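Local coordinates for cellulase (PDB 6XSO), which probably hydrolyses internal beta-1,4 linkages of cellulose and related plant polysaccharides such as xylan, as a broad-specificity endoglucanase of glycoside hydrolase family 5, subfamily 4, at residues Thr125-Lys129 with Leu180-Cys184; Lys137-Ala141 with Thr200-Asn204; Cys184-Phe188 with Trp243-Leu247; Thr233-Gly239 with Pro250-Leu254. One frame throughout, in Å; residues are numbered along the deposited sequence.

Contact 1. Residues Thr125-Lys129 with Leu180-Cys184; sequences TGADK and LNSWC
Asn181 reaches across to Ala127 and Asp128 and uses both ends of its amide there. Its CB is directed at the 125-129 loop, and with CG anti to its own carbonyl carbon (chi1 -59°) the flat group is carried up to the peptide that joins Ala127 to Asp128. Asn181 CG lies 3.6 Å from Asp128 N. Asn181 OD1 makes the stronger of the two bonds, accepting from Asp128 N at 3.0 Å. That bond is close to straight at the hydrogen (163°), yet the donor stands above the carbonyl plane, 63° out of it, so the peptide comes over the flat of the amide. Asn181 OD1 is also 3.3 Å from Ala127 CA. At the other tip, Asn181 ND2 gives a weak bond of 3.4 Å to Asp128 OD2, the carboxylate and amide planes being nearly perpendicular. Beside this polar pair, Ala127 CB meets the Trp183 ring obliquely, 4.2 Å from Trp183 CZ2.

The second carboxylate oxygen, Asp128 OD1, is engaged within its own loop region, in a salt bridge with Lys137 and a bond from the Ser134 backbone. Asp128 is therefore gripped on both oxygens, more firmly on the side of Lys137. Both loops follow barrel strands, 116-119 and 168-171, and join near the surface. Since the firmer link runs from a backbone N to a side-chain oxygen, the contact probably restrains the course of the 125-129 loop, and the weak second bond would add a limit on how the amide turns; Lys137 would be expected to keep the carboxylate ionised.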
loop_
_atom_site.group_PDB
_atom_site.type_symbol
_atom_site.label_atom_id
_atom_site.label_comp_id
_atom_site.label_asym_id
_atom_site.label_seq_id
_atom_site.Cartn_x
_atom_site.Cartn_y
_atom_site.Cartn_z
ATOM N N THR A 125 8.978 7.233 -2.834
ATOM C CA THR A 125 9.947 6.225 -2.435
ATOM C C THR A 125 10.317 5.371 -3.644
ATOM O O THR A 125 9.640 5.380 -4.681
ATOM C CB THR A 125 9.381 5.272 -1.372
ATOM O OG1 THR A 125 8.346 4.458 -1.952
ATOM C CG2 THR A 125 8.844 5.999 -0.161
ATOM N N GLY A 126 11.388 4.595 -3.482
ATOM C CA GLY A 126 11.687 3.495 -4.373
ATOM C C GLY A 126 13.079 3.541 -4.960
ATOM O O GLY A 126 13.934 4.350 -4.580
ATOM N N ALA A 127 13.323 2.624 -5.890
ATOM C CA ALA A 127 14.645 2.460 -6.470
ATOM C C ALA A 127 14.941 3.536 -7.511
ATOM O O ALA A 127 14.162 3.748 -8.451
ATOM C CB ALA A 127 14.741 1.076 -7.116
ATOM N N ASP A 128 16.075 4.203 -7.344
ATOM C CA ASP A 128 16.538 5.149 -8.347
ATOM C C ASP A 128 16.731 4.454 -9.684
ATOM O O ASP A 128 17.210 3.316 -9.744
ATOM C CB ASP A 128 17.894 5.722 -7.954
ATOM C CG ASP A 128 17.891 6.396 -6.609
ATOM O OD1 ASP A 128 16.834 6.937 -6.210
ATOM O OD2 ASP A 128 18.976 6.392 -5.977
ATOM N N LYS A 129 16.421 5.163 -10.767
ATOM C CA LYS A 129 16.601 4.606 -12.104
ATOM C C LYS A 129 16.611 5.743 -13.106
ATOM O O LYS A 129 15.606 6.445 -13.252
ATOM C CB LYS A 129 15.461 3.625 -12.412
ATOM C CG LYS A 129 15.435 3.058 -13.820
ATOM C CD LYS A 129 16.710 2.312 -14.163
ATOM C CE LYS A 129 16.468 1.304 -15.281
ATOM N NZ LYS A 129 15.425 1.761 -16.245
ATOM N N LEU A 180 21.457 2.587 -1.399
ATOM C CA LEU A 180 21.941 1.594 -2.347
ATOM C C LEU A 180 20.803 0.913 -3.080
ATOM O O LEU A 180 21.059 0.023 -3.894
ATOM C CB LEU A 180 22.744 0.521 -1.608
ATOM C CG LEU A 180 23.801 1.040 -0.631
ATOM C CD1 LEU A 180 24.384 -0.118 0.168
ATOM C CD2 LEU A 180 24.901 1.802 -1.336
ATOM N N ASN A 181 19.561 1.321 -2.801
ATOM C CA ASN A 181 18.374 0.748 -3.419
ATOM C C ASN A 181 18.272 -0.743 -3.129
ATOM O O ASN A 181 17.874 -1.536 -3.984
ATOM C CB ASN A 181 18.346 1.065 -4.911
ATOM C CG ASN A 181 18.360 2.555 -5.165
ATOM O OD1 ASN A 181 17.413 3.251 -4.808
ATOM N ND2 ASN A 181 19.461 3.063 -5.726
ATOM N N SER A 182 18.599 -1.123 -1.890
ATOM C CA SER A 182 18.599 -2.532 -1.525
ATOM C C SER A 182 17.181 -3.068 -1.363
ATOM O O SER A 182 16.387 -2.533 -0.581
ATOM C CB SER A 182 19.301 -2.728 -0.179
ATOM O OG SER A 182 20.652 -2.331 -0.200
ATOM N N TRP A 183 16.882 -4.156 -2.070
ATOM C CA TRP A 183 15.688 -4.943 -1.794
ATOM C C TRP A 183 15.989 -5.958 -0.689
ATOM O O TRP A 183 17.133 -6.137 -0.263
ATOM C CB TRP A 183 15.167 -5.612 -3.087
ATOM C CG TRP A 183 14.724 -4.580 -4.085
ATOM C CD1 TRP A 183 15.396 -4.175 -5.206
ATOM C CD2 TRP A 183 13.545 -3.780 -4.013
ATOM N NE1 TRP A 183 14.708 -3.174 -5.834
ATOM C CE2 TRP A 183 13.554 -2.922 -5.134
ATOM C CE3 TRP A 183 12.445 -3.743 -3.149
ATOM C CZ2 TRP A 183 12.530 -2.013 -5.387
ATOM C CZ3 TRP A 183 11.432 -2.826 -3.392
ATOM C CH2 TRP A 183 11.480 -1.975 -4.504
ATOM N N CYS A 184 14.926 -6.634 -0.228
ATOM C CA CYS A 184 15.003 -7.784 0.673
ATOM C C CYS A 184 15.259 -7.379 2.120
ATOM O O CYS A 184 14.490 -7.738 3.018
ATOM C CB CYS A 184 16.051 -8.819 0.225
ATOM S SG CYS A 184 15.852 -9.371 -1.476
#

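Contact 2. Residues Lys137-Ala141 with Thr200-Asn204; sequences KADEA and TSAYN
Two first torsions bring Glu140 and the helix at Ser201 and Asn204 together. Glu140 has chi1 -165°, which sets CG opposite its backbone N, and the chain runs on extended to reach Asn204; Ser201 has chi1 -174°, which swings OG out toward the start of the neighbouring helix. There Ser201 OG accepts from Glu140 N at 2.8 Å in a nearly straight bond, and Ser201 OG is also 3.3 Å from Glu140 CB. At the far end of the glutamate, Glu140 OE1 accepts from Asn204 ND2 at 2.9 Å. The two flat groups stand almost perpendicular: OE1 lies practically in the amide plane of Asn204, whereas the donor comes in from above the carboxylate, 41° out of its plane. Glu140 OE1 also rests 3.3 Å from Asn204 CB, so the carboxylate packs on the root of the side chain as well as bonding to its tip.

Ala138, at the centre of an inverse gamma turn, fits against Ala202. Ala138 O takes a CA-H...O contact from Ala202 CA at 3.2 Å. Ala138 CB and Ala202 CB are 4.1 Å apart. Between these contacts, Asp139 turns away from helix 196-219 and occupies the N-cap of helix 140-161; its OD1 accepts from Asn142 N and, weakly, from Ala141 N.

Helix 140-161 follows the third barrel strand and helix 196-219 the fourth, so the contact joins two consecutive outer helices near their N-terminal ends, an arrangement that belongs to the (beta/alpha)8, or TIM, barrel.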
loop_
_atom_site.group_PDB
_atom_site.type_symbol
_atom_site.label_atom_id
_atom_site.label_comp_id
_atom_site.label_asym_id
_atom_site.label_seq_id
_atom_site.Cartn_x
_atom_site.Cartn_y
_atom_site.Cartn_z
ATOM N N LYS A 137 14.069 8.315 1.396
ATOM C CA LYS A 137 14.955 7.160 1.464
ATOM C C LYS A 137 15.151 6.699 2.902
ATOM O O LYS A 137 15.164 7.507 3.838
ATOM C CB LYS A 137 16.325 7.468 0.860
ATOM C CG LYS A 137 16.267 7.924 -0.591
ATOM C CD LYS A 137 17.645 7.850 -1.220
ATOM C CE LYS A 137 17.671 8.239 -2.677
ATOM N NZ LYS A 137 16.804 7.364 -3.504
ATOM N N ALA A 138 15.337 5.385 3.053
ATOM C CA ALA A 138 15.624 4.769 4.348
ATOM C C ALA A 138 17.103 4.972 4.639
ATOM O O ALA A 138 17.942 4.080 4.481
ATOM C CB ALA A 138 15.235 3.295 4.341
ATOM N N ASP A 139 17.413 6.201 5.036
ATOM C CA ASP A 139 18.768 6.669 5.286
ATOM C C ASP A 139 18.583 7.783 6.299
ATOM O O ASP A 139 17.766 8.677 6.058
ATOM C CB ASP A 139 19.391 7.199 4.006
ATOM C CG ASP A 139 20.782 7.756 4.225
ATOM O OD1 ASP A 139 20.926 8.864 4.807
ATOM O OD2 ASP A 139 21.766 7.080 3.848
ATOM N N GLU A 140 19.242 7.686 7.459
ATOM C CA GLU A 140 18.920 8.612 8.542
ATOM C C GLU A 140 19.287 10.051 8.188
ATOM O O GLU A 140 18.644 10.989 8.662
ATOM C CB GLU A 140 19.577 8.176 9.860
ATOM C CG GLU A 140 18.983 8.898 11.058
ATOM C CD GLU A 140 19.446 8.338 12.374
ATOM O OE1 GLU A 140 20.099 7.280 12.363
ATOM O OE2 GLU A 140 19.154 9.003 13.396
ATOM N N ALA A 141 20.313 10.259 7.363
ATOM C CA ALA A 141 20.600 11.619 6.906
ATOM C C ALA A 141 19.478 12.146 6.002
ATOM O O ALA A 141 19.085 13.311 6.085
ATOM C CB ALA A 141 21.964 11.686 6.211
ATOM N N THR A 200 21.677 -0.040 10.006
ATOM C CA THR A 200 21.220 0.637 11.216
ATOM C C THR A 200 20.618 1.992 10.880
ATOM O O THR A 200 19.594 2.388 11.455
ATOM C CB THR A 200 22.395 0.760 12.193
ATOM O OG1 THR A 200 22.821 -0.549 12.592
ATOM C CG2 THR A 200 22.006 1.569 13.417
ATOM N N SER A 201 21.238 2.713 9.937
ATOM C CA SER A 201 20.713 3.999 9.496
ATOM C C SER A 201 19.340 3.832 8.875
ATOM O O SER A 201 18.431 4.642 9.107
ATOM C CB SER A 201 21.681 4.604 8.473
ATOM O OG SER A 201 21.312 5.921 8.102
ATOM N N ALA A 202 19.179 2.765 8.096
ATOM C CA ALA A 202 17.952 2.546 7.340
ATOM C C ALA A 202 16.772 2.288 8.259
ATOM O O ALA A 202 15.700 2.873 8.072
ATOM C CB ALA A 202 18.172 1.376 6.394
ATOM N N TYR A 203 16.954 1.444 9.277
ATOM C CA TYR A 203 15.840 1.174 10.187
ATOM C C TYR A 203 15.541 2.371 11.077
ATOM O O TYR A 203 14.374 2.635 11.381
ATOM C CB TYR A 203 16.064 -0.132 10.957
ATOM C CG TYR A 203 16.202 -1.310 10.014
ATOM C CD1 TYR A 203 15.197 -1.636 9.109
ATOM C CD2 TYR A 203 17.328 -2.092 10.013
ATOM C CE1 TYR A 203 15.335 -2.694 8.239
ATOM C CE2 TYR A 203 17.466 -3.157 9.143
ATOM C CZ TYR A 203 16.466 -3.453 8.246
ATOM O OH TYR A 203 16.593 -4.500 7.361
ATOM N N ASN A 204 16.561 3.142 11.469
ATOM C CA ASN A 204 16.282 4.393 12.166
ATOM C C ASN A 204 15.438 5.327 11.298
ATOM O O ASN A 204 14.538 6.016 11.802
ATOM C CB ASN A 204 17.585 5.096 12.537
ATOM C CG ASN A 204 18.274 4.477 13.744
ATOM O OD1 ASN A 204 17.763 3.550 14.382
ATOM N ND2 ASN A 204 19.465 4.984 14.059
#

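Contact 3. Residues Cys184-Phe188 with Trp243-Leu247; sequences CFASF and WNAHL
Phe185 takes a CH-pi contact from His246. His246 CB stands over the centre of the Phe185 ring, 3.6 Å from the centroid and 14° off the normal, while Phe188 CB covers the opposite face nearer the rim. Leu247 CD2 meets this ring at the edge, 4.0 Å from Phe185 CD2, and the Asn244 amide approaches it obliquely, Asn244 OD1 lying 3.3 Å from Phe185 CZ.

An aromatic pair is offset and edge-to-face: the edge of Trp243 is aimed at the face of Phe188, with centroids 5.5 Å apart and planes at 66°. Cys184 SG joins the same indole in its plane, 4.0 Å from Trp243 CZ2, a sulfur-aromatic contact at the edge.

These groups belong to loops that follow the fourth and fifth strands of the TIM barrel. One folds as a type II turn, Phe185 to Phe188; the other is a type I turn from Asn244 to Leu247, combined with an Asx turn.

As for polar links, Asn244 OD1 accepts from His246 N at 2.8 Å on an in-plane lone pair. His246 itself bonds through ND1 to Asp249 and stacks on Tyr194. One water donates to both Cys184 O and Leu247 O, 2.8 Å from each.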
loop_
_atom_site.group_PDB
_atom_site.type_symbol
_atom_site.label_atom_id
_atom_site.label_comp_id
_atom_site.label_asym_id
_atom_site.label_seq_id
_atom_site.Cartn_x
_atom_site.Cartn_y
_atom_site.Cartn_z
ATOM N N CYS A 184 14.926 -6.634 -0.228
ATOM C CA CYS A 184 15.003 -7.784 0.673
ATOM C C CYS A 184 15.259 -7.379 2.120
ATOM O O CYS A 184 14.490 -7.738 3.018
ATOM C CB CYS A 184 16.051 -8.819 0.225
ATOM S SG CYS A 184 15.852 -9.371 -1.476
ATOM N N PHE A 185 16.334 -6.631 2.359
ATOM C CA PHE A 185 16.643 -6.104 3.680
ATOM C C PHE A 185 17.641 -4.963 3.513
ATOM O O PHE A 185 18.351 -4.876 2.506
ATOM C CB PHE A 185 17.161 -7.210 4.618
ATOM C CG PHE A 185 18.380 -7.932 4.117
ATOM C CD1 PHE A 185 19.656 -7.428 4.335
ATOM C CD2 PHE A 185 18.246 -9.140 3.430
ATOM C CE1 PHE A 185 20.779 -8.113 3.862
ATOM C CE2 PHE A 185 19.364 -9.818 2.965
ATOM C CZ PHE A 185 20.623 -9.299 3.176
ATOM N N ALA A 186 17.679 -4.072 4.508
ATOM C CA ALA A 186 18.539 -2.902 4.400
ATOM C C ALA A 186 20.000 -3.324 4.277
ATOM O O ALA A 186 20.493 -4.161 5.044
ATOM C CB ALA A 186 18.353 -1.975 5.596
ATOM N N SER A 187 20.687 -2.738 3.292
ATOM C CA SER A 187 22.114 -2.922 2.961
ATOM C C SER A 187 22.423 -4.186 2.161
ATOM O O SER A 187 23.592 -4.467 1.913
ATOM C CB SER A 187 23.048 -2.791 4.175
ATOM O OG SER A 187 23.169 -3.995 4.908
ATOM N N PHE A 188 21.408 -4.923 1.694
ATOM C CA PHE A 188 21.640 -6.110 0.866
ATOM C C PHE A 188 22.470 -5.796 -0.370
ATOM O O PHE A 188 23.243 -6.646 -0.825
ATOM C CB PHE A 188 20.286 -6.729 0.506
ATOM C CG PHE A 188 20.351 -7.931 -0.421
ATOM C CD1 PHE A 188 21.123 -9.040 -0.108
ATOM C CD2 PHE A 188 19.613 -7.947 -1.587
ATOM C CE1 PHE A 188 21.161 -10.130 -0.954
ATOM C CE2 PHE A 188 19.650 -9.034 -2.432
ATOM C CZ PHE A 188 20.428 -10.123 -2.116
ATOM N N TRP A 243 17.207 -17.785 3.373
ATOM C CA TRP A 243 18.429 -17.828 2.577
ATOM C C TRP A 243 19.466 -16.802 3.014
ATOM O O TRP A 243 20.608 -16.857 2.545
ATOM C CB TRP A 243 18.098 -17.696 1.071
ATOM C CG TRP A 243 17.299 -16.488 0.671
ATOM C CD1 TRP A 243 15.942 -16.397 0.542
ATOM C CD2 TRP A 243 17.818 -15.203 0.328
ATOM N NE1 TRP A 243 15.583 -15.132 0.157
ATOM C CE2 TRP A 243 16.716 -14.377 0.016
ATOM C CE3 TRP A 243 19.108 -14.669 0.253
ATOM C CZ2 TRP A 243 16.863 -13.050 -0.355
ATOM C CZ3 TRP A 243 19.252 -13.334 -0.108
ATOM C CH2 TRP A 243 18.132 -12.544 -0.413
ATOM N N ASN A 244 19.099 -15.876 3.896
ATOM C CA ASN A 244 20.026 -14.908 4.460
ATOM C C ASN A 244 19.537 -14.622 5.869
ATOM O O ASN A 244 18.330 -14.515 6.093
ATOM C CB ASN A 244 20.044 -13.616 3.629
ATOM C CG ASN A 244 21.101 -12.629 4.099
ATOM O OD1 ASN A 244 20.952 -11.988 5.142
ATOM N ND2 ASN A 244 22.173 -12.496 3.323
ATOM N N ALA A 245 20.471 -14.503 6.810
ATOM C CA ALA A 245 20.123 -14.293 8.208
ATOM C C ALA A 245 19.520 -12.927 8.499
ATOM O O ALA A 245 19.088 -12.708 9.636
ATOM C CB ALA A 245 21.362 -14.450 9.098
ATOM N N HIS A 246 19.492 -12.004 7.531
ATOM C CA HIS A 246 18.933 -10.672 7.734
ATOM C C HIS A 246 17.529 -10.520 7.186
ATOM O O HIS A 246 16.955 -9.435 7.295
ATOM C CB HIS A 246 19.830 -9.602 7.101
ATOM C CG HIS A 246 21.181 -9.536 7.730
ATOM N ND1 HIS A 246 21.380 -8.997 8.983
ATOM C CD2 HIS A 246 22.390 -9.959 7.300
ATOM C CE1 HIS A 246 22.657 -9.101 9.301
ATOM N NE2 HIS A 246 23.297 -9.655 8.290
ATOM N N LEU A 247 16.944 -11.587 6.645
ATOM C CA LEU A 247 15.653 -11.450 5.980
ATOM C C LEU A 247 14.553 -11.011 6.933
ATOM O O LEU A 247 13.610 -10.344 6.506
ATOM C CB LEU A 247 15.272 -12.757 5.303
ATOM C CG LEU A 247 16.045 -13.043 4.021
ATOM C CD1 LEU A 247 15.796 -14.466 3.595
ATOM C CD2 LEU A 247 15.624 -12.082 2.958
HETATM O O HOH W 1 12.686 -9.653 3.980
#

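Contact 4. Residues Thr233-Gly239 with Pro250-Leu254; sequences TYAAANG and PLSKL
In this TIM barrel the loop leaving the fifth strand, 229-232, folds back on the short helix 249-252 that precedes the sixth, with Thr233 and Ala237 meeting Pro250 and Leu251 in a buried, largely apolar contact. Pro250 presents its ring to the loop: Pro250 CB is 4.1 Å from Tyr234 CB, and Pro250 CG lies 4.0 Å from Ala237 CB. With CG anti to the backbone N (chi1 178°), the Tyr234 ring leads off from there, and its OH bonds to Ser182 O and Asp178 N.

Thr233 divides its branches. Thr233 CG2 touches Pro250 O at 3.6 Å and also packs against CD2 of both Leu251 and Leu254, whereas Thr233 OG1 turns back to donate to Ala237 O at 2.8 Å, closing the loop on itself. Further along, Leu251 slots its isobutyl end against the chain: Leu251 CD1 is 3.5 Å from Asn238 O and 3.9 Å from the bare CA of Gly239. Leu251 also touches Tyr296 of helix 279-298.

The direct packing is supplemented by one polar bridge, a water that accepts from Tyr234 N at 2.9 Å and donates to Pro250 O at 2.8 Å.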
loop_
_atom_site.group_PDB
_atom_site.type_symbol
_atom_site.label_atom_id
_atom_site.label_comp_id
_atom_site.label_asym_id
_atom_site.label_seq_id
_atom_site.Cartn_x
_atom_site.Cartn_y
_atom_site.Cartn_z
ATOM N N THR A 233 6.959 -1.704 6.315
ATOM C CA THR A 233 8.316 -2.110 6.623
ATOM C C THR A 233 9.281 -1.553 5.578
ATOM O O THR A 233 8.874 -1.125 4.487
ATOM C CB THR A 233 8.404 -3.629 6.579
ATOM O OG1 THR A 233 7.945 -4.062 5.299
ATOM C CG2 THR A 233 7.569 -4.271 7.671
ATOM N N TYR A 234 10.575 -1.584 5.907
ATOM C CA TYR A 234 11.646 -1.372 4.943
ATOM C C TYR A 234 11.333 -2.106 3.648
ATOM O O TYR A 234 11.120 -3.318 3.661
ATOM C CB TYR A 234 13.022 -1.871 5.513
ATOM C CG TYR A 234 14.104 -1.673 4.479
ATOM C CD1 TYR A 234 14.371 -2.628 3.531
ATOM C CD2 TYR A 234 14.817 -0.473 4.411
ATOM C CE1 TYR A 234 15.300 -2.399 2.517
ATOM C CE2 TYR A 234 15.740 -0.256 3.421
ATOM C CZ TYR A 234 15.970 -1.217 2.477
ATOM O OH TYR A 234 16.889 -0.963 1.485
ATOM N N ALA A 235 11.302 -1.382 2.522
ATOM C CA ALA A 235 11.062 -1.918 1.179
ATOM C C ALA A 235 9.697 -2.598 1.017
ATOM O O ALA A 235 9.441 -3.241 -0.019
ATOM C CB ALA A 235 12.172 -2.869 0.707
ATOM N N ALA A 236 8.804 -2.453 2.003
ATOM C CA ALA A 236 7.621 -3.310 2.106
ATOM C C ALA A 236 8.007 -4.797 2.080
ATOM O O ALA A 236 7.224 -5.669 1.697
ATOM C CB ALA A 236 6.566 -2.943 1.058
ATOM N N ALA A 237 9.230 -5.106 2.514
ATOM C CA ALA A 237 9.700 -6.478 2.582
ATOM C C ALA A 237 8.912 -7.251 3.633
ATOM O O ALA A 237 8.480 -6.704 4.651
ATOM C CB ALA A 237 11.197 -6.500 2.919
ATOM N N ASN A 238 8.728 -8.545 3.390
ATOM C CA ASN A 238 7.811 -9.337 4.204
ATOM C C ASN A 238 8.496 -10.372 5.088
ATOM O O ASN A 238 7.804 -11.094 5.816
ATOM C CB ASN A 238 6.756 -10.009 3.326
ATOM C CG ASN A 238 7.359 -10.945 2.309
ATOM O OD1 ASN A 238 8.231 -11.774 2.617
ATOM N ND2 ASN A 238 6.867 -10.844 1.077
ATOM N N GLY A 239 9.826 -10.431 5.085
ATOM C CA GLY A 239 10.551 -11.306 5.977
ATOM C C GLY A 239 10.654 -12.751 5.560
ATOM O O GLY A 239 11.330 -13.516 6.249
ATOM N N PRO A 250 13.685 -6.446 8.398
ATOM C CA PRO A 250 12.600 -5.469 8.145
ATOM C C PRO A 250 11.407 -5.638 9.068
ATOM O O PRO A 250 10.704 -4.658 9.376
ATOM C CB PRO A 250 12.248 -5.713 6.669
ATOM C CG PRO A 250 13.554 -6.177 6.082
ATOM C CD PRO A 250 14.121 -7.110 7.156
ATOM N N LEU A 251 11.161 -6.853 9.545
ATOM C CA LEU A 251 10.065 -7.074 10.474
ATOM C C LEU A 251 10.476 -6.785 11.916
ATOM O O LEU A 251 9.765 -6.087 12.646
ATOM C CB LEU A 251 9.558 -8.521 10.389
ATOM C CG LEU A 251 9.207 -9.121 9.027
ATOM C CD1 LEU A 251 8.494 -10.459 9.217
ATOM C CD2 LEU A 251 8.339 -8.214 8.167
ATOM N N SER A 252 11.623 -7.310 12.338
ATOM C CA SER A 252 11.998 -7.221 13.736
ATOM C C SER A 252 12.528 -5.855 14.114
ATOM O O SER A 252 12.528 -5.519 15.302
ATOM C CB SER A 252 13.066 -8.258 14.068
ATOM O OG SER A 252 14.304 -7.932 13.455
ATOM N N LYS A 253 12.991 -5.072 13.141
ATOM C CA LYS A 253 13.566 -3.761 13.408
ATOM C C LYS A 253 12.578 -2.621 13.196
ATOM O O LYS A 253 12.962 -1.448 13.317
ATOM C CB LYS A 253 14.813 -3.551 12.537
ATOM C CG LYS A 253 15.907 -4.589 12.703
ATOM C CD LYS A 253 16.619 -4.478 13.999
ATOM C CE LYS A 253 17.746 -5.504 14.045
ATOM N NZ LYS A 253 18.277 -5.627 15.417
ATOM N N LEU A 254 11.322 -2.929 12.890
ATOM C CA LEU A 254 10.283 -1.911 12.800
ATOM C C LEU A 254 9.798 -1.576 14.201
ATOM O O LEU A 254 9.535 -2.473 15.008
ATOM C CB LEU A 254 9.114 -2.443 11.961
ATOM C CG LEU A 254 7.972 -1.464 11.746
ATOM C CD1 LEU A 254 8.428 -0.217 10.986
ATOM C CD2 LEU A 254 6.811 -2.084 11.003
HETATM O O HOH W 2 11.350 -2.075 8.640
#

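Overall arrangement
The four contacts tie together the loops and helices that follow barrel strands three, four and five. Contacts 3 and 4 are the nearest pair, centres about 10 Å apart; the others are separated by about 13 to 15 Å. Asp128 OD1 of contact 1 meets Lys137 NZ of contact 2 at 2.7 Å in a salt bridge. Tyr234 OH of contact 4 reaches Ser182 O of contact 1 at 2.6 Å, and the Tyr234 ring touches Ala138 of contact 2 and Ala186 of contact 3. Tyr203 OH is 3.1 Å from Ala186 N, joining contacts 2 and 3. In GH5 enzymes the active site lies at the C-terminal ends of the strands, from which these loops spring, so the contacts probably lie on that side of the barrel.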